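Local coordinates for Thiol:disulfide interchange protein DsbA (Neisseria meningitidis serogroup B, PDB 2ZNM) that probably acts as a periplasmic thiol:disulfide oxidoreductase of the DsbA type, exchanging disulfide bonds with substrate proteins through a thioredoxin-fold redox centre, at residues 7-12 against 158-163; 17-22 against 58-63; 27-32 against 146-151. All blocks are in the same frame, centred on the assembly; numbering follows the deposited sequence.

Contact 1: 7-12 against 158-163; sequences EDYLVL and GKYRVI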
loop_
_atom_site.group_PDB
_atom_site.type_symbol
_atom_site.label_atom_id
_atom_site.label_comp_id
_atom_site.label_asym_id
_atom_site.label_seq_id
_atom_site.Cartn_x
_atom_site.Cartn_y
_atom_site.Cartn_z
ATOM N N GLU A 7 -18.827 -7.631 11.758
ATOM C CA GLU A 7 -17.953 -8.684 12.280
ATOM C C GLU A 7 -16.725 -8.914 11.386
ATOM O O GLU A 7 -15.594 -8.861 11.865
ATOM C CB GLU A 7 -18.741 -9.986 12.485
ATOM C CG GLU A 7 -17.999 -11.075 13.273
ATOM C CD GLU A 7 -18.785 -12.385 13.393
ATOM O OE1 GLU A 7 -20.036 -12.350 13.448
ATOM O OE2 GLU A 7 -18.142 -13.458 13.444
ATOM N N ASP A 8 -16.966 -9.149 10.095
ATOM C CA ASP A 8 -15.920 -9.507 9.126
ATOM C C ASP A 8 -15.523 -8.346 8.234
ATOM O O ASP A 8 -14.393 -8.293 7.752
ATOM C CB ASP A 8 -16.401 -10.648 8.221
ATOM C CG ASP A 8 -16.571 -11.952 8.961
ATOM O OD1 ASP A 8 -15.559 -12.485 9.466
ATOM O OD2 ASP A 8 -17.717 -12.445 9.031
ATOM N N TYR A 9 -16.468 -7.438 7.996
ATOM C CA TYR A 9 -16.279 -6.337 7.052
ATOM C C TYR A 9 -17.168 -5.129 7.356
ATOM O O TYR A 9 -18.179 -5.238 8.061
ATOM C CB TYR A 9 -16.514 -6.820 5.611
ATOM C CG TYR A 9 -17.969 -7.080 5.238
ATOM C CD1 TYR A 9 -18.697 -6.141 4.508
ATOM C CD2 TYR A 9 -18.607 -8.269 5.596
ATOM C CE1 TYR A 9 -20.030 -6.370 4.155
ATOM C CE2 TYR A 9 -19.943 -8.509 5.249
ATOM C CZ TYR A 9 -20.644 -7.555 4.527
ATOM O OH TYR A 9 -21.958 -7.779 4.172
ATOM N N LEU A 10 -16.779 -3.983 6.805
ATOM C CA LEU A 10 -17.532 -2.739 6.947
ATOM C C LEU A 10 -17.778 -2.103 5.581
ATOM O O LEU A 10 -16.962 -2.232 4.666
ATOM C CB LEU A 10 -16.789 -1.753 7.861
ATOM C CG LEU A 10 -16.694 -2.066 9.358
ATOM C CD1 LEU A 10 -15.759 -1.092 10.047
ATOM C CD2 LEU A 10 -18.069 -2.051 10.024
ATOM N N VAL A 11 -18.910 -1.422 5.458
ATOM C CA VAL A 11 -19.277 -0.738 4.226
ATOM C C VAL A 11 -18.749 0.691 4.276
ATOM O O VAL A 11 -19.116 1.460 5.164
ATOM C CB VAL A 11 -20.818 -0.712 4.020
ATOM C CG1 VAL A 11 -21.163 -0.262 2.606
ATOM C CG2 VAL A 11 -21.438 -2.076 4.306
ATOM N N LEU A 12 -17.877 1.044 3.334
ATOM C CA LEU A 12 -17.394 2.417 3.238
ATOM C C LEU A 12 -18.559 3.335 2.899
ATOM O O LEU A 12 -19.430 2.975 2.104
ATOM C CB LEU A 12 -16.289 2.554 2.189
ATOM C CG LEU A 12 -14.890 1.957 2.424
ATOM C CD1 LEU A 12 -13.953 2.481 1.362
ATOM C CD2 LEU A 12 -14.327 2.270 3.804
ATOM N N GLY A 158 -13.317 -1.177 -3.755
ATOM C CA GLY A 158 -13.559 0.210 -3.351
ATOM C C GLY A 158 -14.624 0.431 -2.286
ATOM O O GLY A 158 -14.847 1.566 -1.853
ATOM N N LYS A 159 -15.264 -0.647 -1.843
ATOM C CA LYS A 159 -16.500 -0.547 -1.059
ATOM C C LYS A 159 -16.423 -1.138 0.338
ATOM O O LYS A 159 -17.072 -0.639 1.261
ATOM C CB LYS A 159 -17.653 -1.245 -1.793
ATOM C CG LYS A 159 -18.353 -0.414 -2.845
ATOM C CD LYS A 159 -19.587 -1.151 -3.364
ATOM C CE LYS A 159 -20.603 -0.172 -3.943
ATOM N NZ LYS A 159 -21.861 -0.850 -4.374
ATOM N N TYR A 160 -15.659 -2.219 0.480
ATOM C CA TYR A 160 -15.717 -3.018 1.698
ATOM C C TYR A 160 -14.372 -3.105 2.382
ATOM O O TYR A 160 -13.372 -3.501 1.779
ATOM C CB TYR A 160 -16.278 -4.420 1.430
ATOM C CG TYR A 160 -17.653 -4.425 0.818
ATOM C CD1 TYR A 160 -18.779 -4.123 1.586
ATOM C CD2 TYR A 160 -17.834 -4.740 -0.526
ATOM C CE1 TYR A 160 -20.057 -4.131 1.033
ATOM C CE2 TYR A 160 -19.115 -4.755 -1.094
ATOM C CZ TYR A 160 -20.215 -4.449 -0.305
ATOM O OH TYR A 160 -21.469 -4.456 -0.849
ATOM N N ARG A 161 -14.381 -2.724 3.654
ATOM C CA ARG A 161 -13.186 -2.624 4.482
ATOM C C ARG A 161 -13.126 -3.860 5.359
ATOM O O ARG A 161 -14.083 -4.164 6.078
ATOM C CB ARG A 161 -13.284 -1.368 5.348
ATOM C CG ARG A 161 -12.082 -1.030 6.210
ATOM C CD ARG A 161 -12.443 0.215 7.005
ATOM N NE ARG A 161 -11.284 1.016 7.382
ATOM C CZ ARG A 161 -11.293 2.344 7.466
ATOM N NH1 ARG A 161 -12.389 3.027 7.166
ATOM N NH2 ARG A 161 -10.196 2.989 7.816
ATOM N N VAL A 162 -12.012 -4.576 5.282
ATOM C CA VAL A 162 -11.832 -5.789 6.064
ATOM C C VAL A 162 -11.762 -5.473 7.557
ATOM O O VAL A 162 -11.157 -4.474 7.961
ATOM C CB VAL A 162 -10.554 -6.546 5.627
ATOM C CG1 VAL A 162 -10.268 -7.720 6.553
ATOM C CG2 VAL A 162 -10.689 -7.018 4.188
ATOM N N ILE A 163 -12.401 -6.318 8.360
ATOM C CA ILE A 163 -12.158 -6.358 9.798
ATOM C C ILE A 163 -11.305 -7.587 10.091
ATOM O O ILE A 163 -11.721 -8.710 9.819
ATOM C CB ILE A 163 -13.474 -6.431 10.622
ATOM C CG1 ILE A 163 -14.360 -5.215 10.334
ATOM C CG2 ILE A 163 -13.160 -6.561 12.124
ATOM C CD1 ILE A 163 -15.703 -5.233 11.050
#
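The carbonyl of G158 meets the side chain of L12, whose CD1 lies 3.5 Å from G158 O. K159 takes part mainly through its backbone: K159 O accepts L12 N at 2.8 Å in a nearly straight bond. K159 and Y160 together form a classic beta bulge on the side turned to strand 153-156. Y160 shares a face of the sheet with Y9 and V11, and the two tyrosine side chains run alongside each other, with Y160 CD1 3.6 Å from Y9 CD1. Their ring planes stand 80° apart, an oblique pairing, while V11 CG2 reaches the edge of the Y160 ring; K181 of helix 167-185 touches both tyrosine side chains, and Y160 OH bonds to E185. Here strands 9-11 and 160-162 run antiparallel, adding an N-terminal edge strand to the thioredoxin-type sheet. R161 forms the hydrogen-bonded pair with L10, N to O in both directions at 2.8 Å. With CG anti to its backbone N (chi1 -176°), the extended R161 chain crosses the L12 side chain at about a right angle, near its CD2, and carries its guanidinium to R147 O. V162 sits across from Y9 in a non-hydrogen-bonded pair and touches I175 of helix 167-185. At I163 the backbone N bonds D8 O at 2.9 Å, and I163 CD1 packs 3.7 Å from L10 CG.

Contact 2: 17-22 against 58-63; sequences PQEQSG and RTEHVV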
loop_
_atom_site.group_PDB
_atom_site.type_symbol
_atom_site.label_atom_id
_atom_site.label_comp_id
_atom_site.label_asym_id
_atom_site.label_seq_id
_atom_site.Cartn_x
_atom_site.Cartn_y
_atom_site.Cartn_z
ATOM N N PRO A 17 -12.515 5.273 -5.628
ATOM C CA PRO A 17 -12.417 4.990 -7.061
ATOM C C PRO A 17 -11.262 4.038 -7.372
ATOM O O PRO A 17 -10.117 4.292 -6.980
ATOM C CB PRO A 17 -12.159 6.368 -7.680
ATOM C CG PRO A 17 -12.667 7.344 -6.672
ATOM C CD PRO A 17 -12.392 6.715 -5.344
ATOM N N GLN A 18 -11.575 2.945 -8.063
ATOM C CA GLN A 18 -10.570 1.950 -8.435
ATOM C C GLN A 18 -9.561 2.505 -9.441
ATOM O O GLN A 18 -9.870 3.403 -10.222
ATOM C CB GLN A 18 -11.226 0.669 -8.982
ATOM C CG GLN A 18 -11.976 -0.151 -7.930
ATOM C CD GLN A 18 -12.326 -1.560 -8.388
ATOM O OE1 GLN A 18 -12.647 -2.421 -7.575
ATOM N NE2 GLN A 18 -12.265 -1.798 -9.689
ATOM N N GLU A 19 -8.349 1.959 -9.387
ATOM C CA GLU A 19 -7.294 2.233 -10.355
ATOM C C GLU A 19 -7.741 1.789 -11.755
ATOM O O GLU A 19 -7.554 2.510 -12.738
ATOM C CB GLU A 19 -6.067 1.431 -9.956
ATOM C CG GLU A 19 -4.780 2.198 -9.802
ATOM C CD GLU A 19 -3.734 1.378 -9.045
ATOM O OE1 GLU A 19 -3.719 0.129 -9.190
ATOM O OE2 GLU A 19 -2.931 1.980 -8.299
ATOM N N GLN A 20 -8.330 0.593 -11.823
ATOM C CA GLN A 20 -8.797 -0.017 -13.066
ATOM C C GLN A 20 -10.247 -0.452 -12.908
ATOM O O GLN A 20 -10.591 -1.099 -11.919
ATOM C CB GLN A 20 -7.985 -1.278 -13.380
ATOM C CG GLN A 20 -6.473 -1.146 -13.374
ATOM C CD GLN A 20 -5.794 -2.442 -13.783
ATOM O OE1 GLN A 20 -5.118 -3.095 -12.979
ATOM N NE2 GLN A 20 -5.991 -2.835 -15.039
ATOM N N SER A 21 -11.089 -0.119 -13.890
ATOM C CA SER A 21 -12.462 -0.627 -13.927
ATOM C C SER A 21 -12.530 -2.021 -14.545
ATOM O O SER A 21 -11.590 -2.459 -15.218
ATOM C CB SER A 21 -13.383 0.329 -14.675
ATOM O OG SER A 21 -13.709 1.435 -13.857
ATOM N N GLY A 22 -13.631 -2.725 -14.299
ATOM C CA GLY A 22 -13.818 -4.074 -14.840
ATOM C C GLY A 22 -13.253 -5.176 -13.957
ATOM O O GLY A 22 -13.910 -6.200 -13.757
ATOM N N ARG A 58 -3.515 -3.263 -5.118
ATOM C CA ARG A 58 -3.086 -1.867 -5.108
ATOM C C ARG A 58 -2.588 -1.522 -3.699
ATOM O O ARG A 58 -3.178 -1.951 -2.705
ATOM C CB ARG A 58 -4.262 -0.949 -5.509
ATOM C CG ARG A 58 -4.013 0.572 -5.401
ATOM C CD ARG A 58 -5.310 1.334 -5.622
ATOM N NE ARG A 58 -5.193 2.788 -5.496
ATOM C CZ ARG A 58 -6.228 3.634 -5.601
ATOM N NH1 ARG A 58 -7.458 3.172 -5.807
ATOM N NH2 ARG A 58 -6.043 4.944 -5.483
ATOM N N THR A 59 -1.507 -0.753 -3.610
ATOM C CA THR A 59 -1.022 -0.284 -2.316
ATOM C C THR A 59 -0.897 1.235 -2.260
ATOM O O THR A 59 -0.557 1.872 -3.259
ATOM C CB THR A 59 0.337 -0.925 -1.925
ATOM O OG1 THR A 59 1.357 -0.507 -2.848
ATOM C CG2 THR A 59 0.233 -2.443 -1.928
ATOM N N GLU A 60 -1.186 1.808 -1.087
ATOM C CA GLU A 60 -0.981 3.236 -0.832
ATOM C C GLU A 60 -0.305 3.428 0.523
ATOM O O GLU A 60 -0.702 2.811 1.525
ATOM C CB GLU A 60 -2.302 3.992 -0.865
ATOM C CG GLU A 60 -3.140 3.782 -2.137
ATOM C CD GLU A 60 -2.615 4.523 -3.364
ATOM O OE1 GLU A 60 -3.019 4.178 -4.487
ATOM O OE2 GLU A 60 -1.817 5.461 -3.224
ATOM N N HIS A 61 0.737 4.252 0.559
ATOM C CA HIS A 61 1.314 4.636 1.847
ATOM C C HIS A 61 0.416 5.646 2.575
ATOM O O HIS A 61 0.022 6.678 2.041
ATOM C CB HIS A 61 2.740 5.163 1.718
ATOM C CG HIS A 61 3.508 5.118 3.000
ATOM N ND1 HIS A 61 4.619 4.317 3.178
ATOM C CD2 HIS A 61 3.306 5.747 4.181
ATOM C CE1 HIS A 61 5.076 4.471 4.408
ATOM N NE2 HIS A 61 4.289 5.322 5.040
ATOM N N VAL A 62 0.108 5.303 3.809
ATOM C CA VAL A 62 -0.732 6.069 4.712
ATOM C C VAL A 62 0.015 7.364 5.104
ATOM O O VAL A 62 1.220 7.350 5.251
ATOM C CB VAL A 62 -1.029 5.114 5.912
ATOM C CG1 VAL A 62 -0.117 5.355 7.101
ATOM C CG2 VAL A 62 -2.464 5.070 6.257
ATOM N N VAL A 63 -0.677 8.496 5.190
ATOM C CA VAL A 63 -0.040 9.754 5.633
ATOM C C VAL A 63 -0.772 10.292 6.863
ATOM O O VAL A 63 -1.826 10.913 6.728
ATOM C CB VAL A 63 -0.034 10.852 4.530
ATOM C CG1 VAL A 63 0.683 12.118 5.031
ATOM C CG2 VAL A 63 0.589 10.343 3.240
#
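The nearest CA atoms, of E19 and R58, are 7.9 Å apart, too far for strand pairing, and side chains therefore bridge the gap between loop 17-22 and strand 58-61. R58 spans it with its chain extended from CG to NE and its CG anti to the backbone N (chi1 174°). At the far end R58 NH1 donates to P17 O at 3.1 Å, an N-H...O angle of 145° marking a bent bond; the same nitrogen also forms a salt bridge with E25. R58 NE forms a salt bridge with E60 OE1 at 2.8 Å, in the guanidinium plane and through the anti lone pair of that oxygen, and NH2 adds a weak bond to the same atom. Strands 24-30 and 55-61 are parallel, joined through helix 42-50 in a beta-alpha-beta unit of the thioredoxin fold, and R58 and E60 both pack against helix 130-145. The E19 side chain crosses that of R58 obliquely, its carboxylate turned 31° from the guanidinium plane. OE2 of E19 lies well out of that plane, so its long 3.7 Å salt bridge to R58 NE is purely electrostatic. E19 OE2 and E60 OE1 come within 4.4 Å, a like-charge approach that R58 probably offsets.

Contact 3: 27-32 against 146-151; sequences LEFFGY and YRIDST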
loop_
_atom_site.group_PDB
_atom_site.type_symbol
_atom_site.label_atom_id
_atom_site.label_comp_id
_atom_site.label_asym_id
_atom_site.label_seq_id
_atom_site.Cartn_x
_atom_site.Cartn_y
_atom_site.Cartn_z
ATOM N N LEU A 27 -7.207 -3.168 -2.341
ATOM C CA LEU A 27 -6.345 -2.062 -1.987
ATOM C C LEU A 27 -5.862 -2.214 -0.555
ATOM O O LEU A 27 -6.670 -2.407 0.375
ATOM C CB LEU A 27 -7.082 -0.736 -2.198
ATOM C CG LEU A 27 -6.689 0.571 -1.502
ATOM C CD1 LEU A 27 -5.347 1.082 -1.971
ATOM C CD2 LEU A 27 -7.795 1.605 -1.762
ATOM N N GLU A 28 -4.542 -2.148 -0.393
ATOM C CA GLU A 28 -3.911 -2.134 0.936
ATOM C C GLU A 28 -3.285 -0.778 1.268
ATOM O O GLU A 28 -2.404 -0.314 0.552
ATOM C CB GLU A 28 -2.845 -3.230 1.041
ATOM C CG GLU A 28 -2.469 -3.572 2.470
ATOM C CD GLU A 28 -1.049 -4.122 2.610
ATOM O OE1 GLU A 28 -0.114 -3.579 1.978
ATOM O OE2 GLU A 28 -0.865 -5.094 3.371
ATOM N N PHE A 29 -3.743 -0.148 2.346
ATOM C CA PHE A 29 -2.994 0.976 2.958
ATOM C C PHE A 29 -1.957 0.442 3.937
ATOM O O PHE A 29 -2.278 -0.380 4.798
ATOM C CB PHE A 29 -3.918 1.969 3.671
ATOM C CG PHE A 29 -4.855 2.698 2.748
ATOM C CD1 PHE A 29 -6.107 2.176 2.459
ATOM C CD2 PHE A 29 -4.478 3.904 2.159
ATOM C CE1 PHE A 29 -6.964 2.849 1.601
ATOM C CE2 PHE A 29 -5.324 4.571 1.304
ATOM C CZ PHE A 29 -6.568 4.056 1.026
ATOM N N PHE A 30 -0.720 0.921 3.797
ATOM C CA PHE A 30 0.415 0.408 4.556
ATOM C C PHE A 30 1.350 1.544 4.996
ATOM O O PHE A 30 1.187 2.704 4.598
ATOM C CB PHE A 30 1.207 -0.584 3.690
ATOM C CG PHE A 30 2.147 0.078 2.712
ATOM C CD1 PHE A 30 1.674 0.634 1.545
ATOM C CD2 PHE A 30 3.517 0.160 2.982
ATOM C CE1 PHE A 30 2.525 1.259 0.660
ATOM C CE2 PHE A 30 4.371 0.782 2.102
ATOM C CZ PHE A 30 3.871 1.331 0.932
ATOM N N GLY A 31 2.338 1.189 5.815
ATOM C CA GLY A 31 3.414 2.091 6.183
ATOM C C GLY A 31 4.724 1.344 6.143
ATOM O O GLY A 31 4.757 0.141 6.390
ATOM N N TYR A 32 5.809 2.046 5.835
ATOM C CA TYR A 32 7.158 1.467 5.926
ATOM C C TYR A 32 7.627 1.234 7.369
ATOM O O TYR A 32 8.713 0.675 7.603
ATOM C CB TYR A 32 8.162 2.337 5.181
ATOM C CG TYR A 32 8.088 2.223 3.680
ATOM C CD1 TYR A 32 8.409 1.023 3.032
ATOM C CD2 TYR A 32 7.724 3.317 2.900
ATOM C CE1 TYR A 32 8.348 0.914 1.648
ATOM C CE2 TYR A 32 7.657 3.221 1.510
ATOM C CZ TYR A 32 7.976 2.018 0.895
ATOM O OH TYR A 32 7.921 1.921 -0.472
ATOM N N TYR A 146 -10.958 9.033 3.730
ATOM C CA TYR A 146 -11.540 7.729 4.011
ATOM C C TYR A 146 -11.188 7.193 5.398
ATOM O O TYR A 146 -11.413 6.018 5.689
ATOM C CB TYR A 146 -11.197 6.738 2.885
ATOM C CG TYR A 146 -11.675 7.210 1.519
ATOM C CD1 TYR A 146 -13.018 7.105 1.153
ATOM C CD2 TYR A 146 -10.787 7.779 0.603
ATOM C CE1 TYR A 146 -13.462 7.545 -0.091
ATOM C CE2 TYR A 146 -11.220 8.219 -0.648
ATOM C CZ TYR A 146 -12.560 8.096 -0.988
ATOM O OH TYR A 146 -13.001 8.534 -2.222
ATOM N N ARG A 147 -10.666 8.081 6.250
ATOM C CA ARG A 147 -10.359 7.803 7.663
ATOM C C ARG A 147 -9.539 6.520 7.868
ATOM O O ARG A 147 -9.923 5.637 8.640
ATOM C CB ARG A 147 -11.642 7.778 8.519
ATOM C CG ARG A 147 -12.379 9.131 8.698
ATOM C CD ARG A 147 -13.276 9.473 7.501
ATOM N NE ARG A 147 -14.347 10.420 7.821
ATOM C CZ ARG A 147 -14.221 11.751 7.855
ATOM N NH1 ARG A 147 -13.055 12.340 7.600
ATOM N NH2 ARG A 147 -15.276 12.500 8.151
ATOM N N ILE A 148 -8.414 6.415 7.171
ATOM C CA ILE A 148 -7.515 5.271 7.356
ATOM C C ILE A 148 -6.569 5.564 8.522
ATOM O O ILE A 148 -5.611 6.333 8.398
ATOM C CB ILE A 148 -6.763 4.900 6.053
ATOM C CG1 ILE A 148 -7.726 4.261 5.047
ATOM C CG2 ILE A 148 -5.651 3.917 6.323
ATOM C CD1 ILE A 148 -8.305 5.212 4.061
ATOM N N ASP A 149 -6.869 4.953 9.665
ATOM C CA ASP A 149 -6.179 5.258 10.915
ATOM C C ASP A 149 -5.443 4.047 11.483
ATOM O O ASP A 149 -5.102 4.008 12.666
ATOM C CB ASP A 149 -7.171 5.835 11.937
ATOM C CG ASP A 149 -8.309 4.874 12.274
ATOM O OD1 ASP A 149 -8.491 3.854 11.558
ATOM O OD2 ASP A 149 -9.029 5.153 13.264
ATOM N N SER A 150 -5.169 3.081 10.611
ATOM C CA SER A 150 -4.710 1.766 11.018
ATOM C C SER A 150 -4.008 1.093 9.840
ATOM O O SER A 150 -4.460 1.190 8.704
ATOM C CB SER A 150 -5.924 0.949 11.493
ATOM O OG SER A 150 -5.581 -0.377 11.851
ATOM N N THR A 151 -2.885 0.434 10.104
ATOM C CA THR A 151 -2.153 -0.290 9.067
ATOM C C THR A 151 -1.894 -1.725 9.526
ATOM O O THR A 151 -1.536 -1.944 10.676
ATOM C CB THR A 151 -0.818 0.403 8.679
ATOM O OG1 THR A 151 -0.065 0.686 9.859
ATOM C CG2 THR A 151 -1.062 1.708 7.925
#
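F29 and I148 make the tight half of this contact. The isoleucine side chain crosses the phenylalanine at about a right angle and lies over one face of the ring, with I148 CG1 3.9 Å from the F29 ring centroid and only 18° off the normal, a CH-pi arrangement. I148 CD1 reaches toward the rim, 3.7 Å from F29 CE1, while the other branch, I148 CG2, sits 3.7 Å from F29 CB. L27 CD1 covers the rim of the opposite face, leaving the ring held between two aliphatic groups. I148 follows directly on R147, the positive-phi residue of the Schellman motif that ends helix 130-145, and that turn delivers the isoleucine to the core beside V62 and T153. The second half is looser. T151 is partly exposed, and its methyl CG2 rests on the F30-G31 peptide at the end of strand 24-30, 3.8 Å from F30 C, with G31 bringing no side chain to meet it. OG1 lies between the backbone N and carbonyl carbon (chi1 51°), which leaves CG2 to face the strand. The T151 side chain also touches C34, one of the predicted redox-active cysteines. The threonine's position, just before a proline, is consistent with the cis-proline loop that flanks the active site in the thioredoxin fold. Apolar contact between F29 and I148 and a methyl laid on a peptide leave the two segments without a polar bond between them, so shape and burial, not directional bonds, hold the loop to the strand here.

All three contacts reach one five-stranded mixed sheet, in which strand 9-11 and strand 55-61 are the outermost. Contact 1 lies at the 9-11 edge, contact 2 at the 55-61 edge, and contact 3 against strand 24-30, the neighbour of 55-61. The centres of contacts 1 and 2 are about 15 Å apart. Those of contacts 1 and 3 are about 13 Å apart, and those of contacts 2 and 3 about 11 Å. Along the chain contact 1 encloses the other two, whose segments alternate. Backbone bonds such as R58 O to E28 N couple contacts 2 and 3 directly, and V62 packs on I148. A probable hydrogen bond from R161 NH2 to R147 O joins contacts 1 and 3, tying the N-terminal edge to the loop packed on the strand that leads toward the predicted redox-active cysteines.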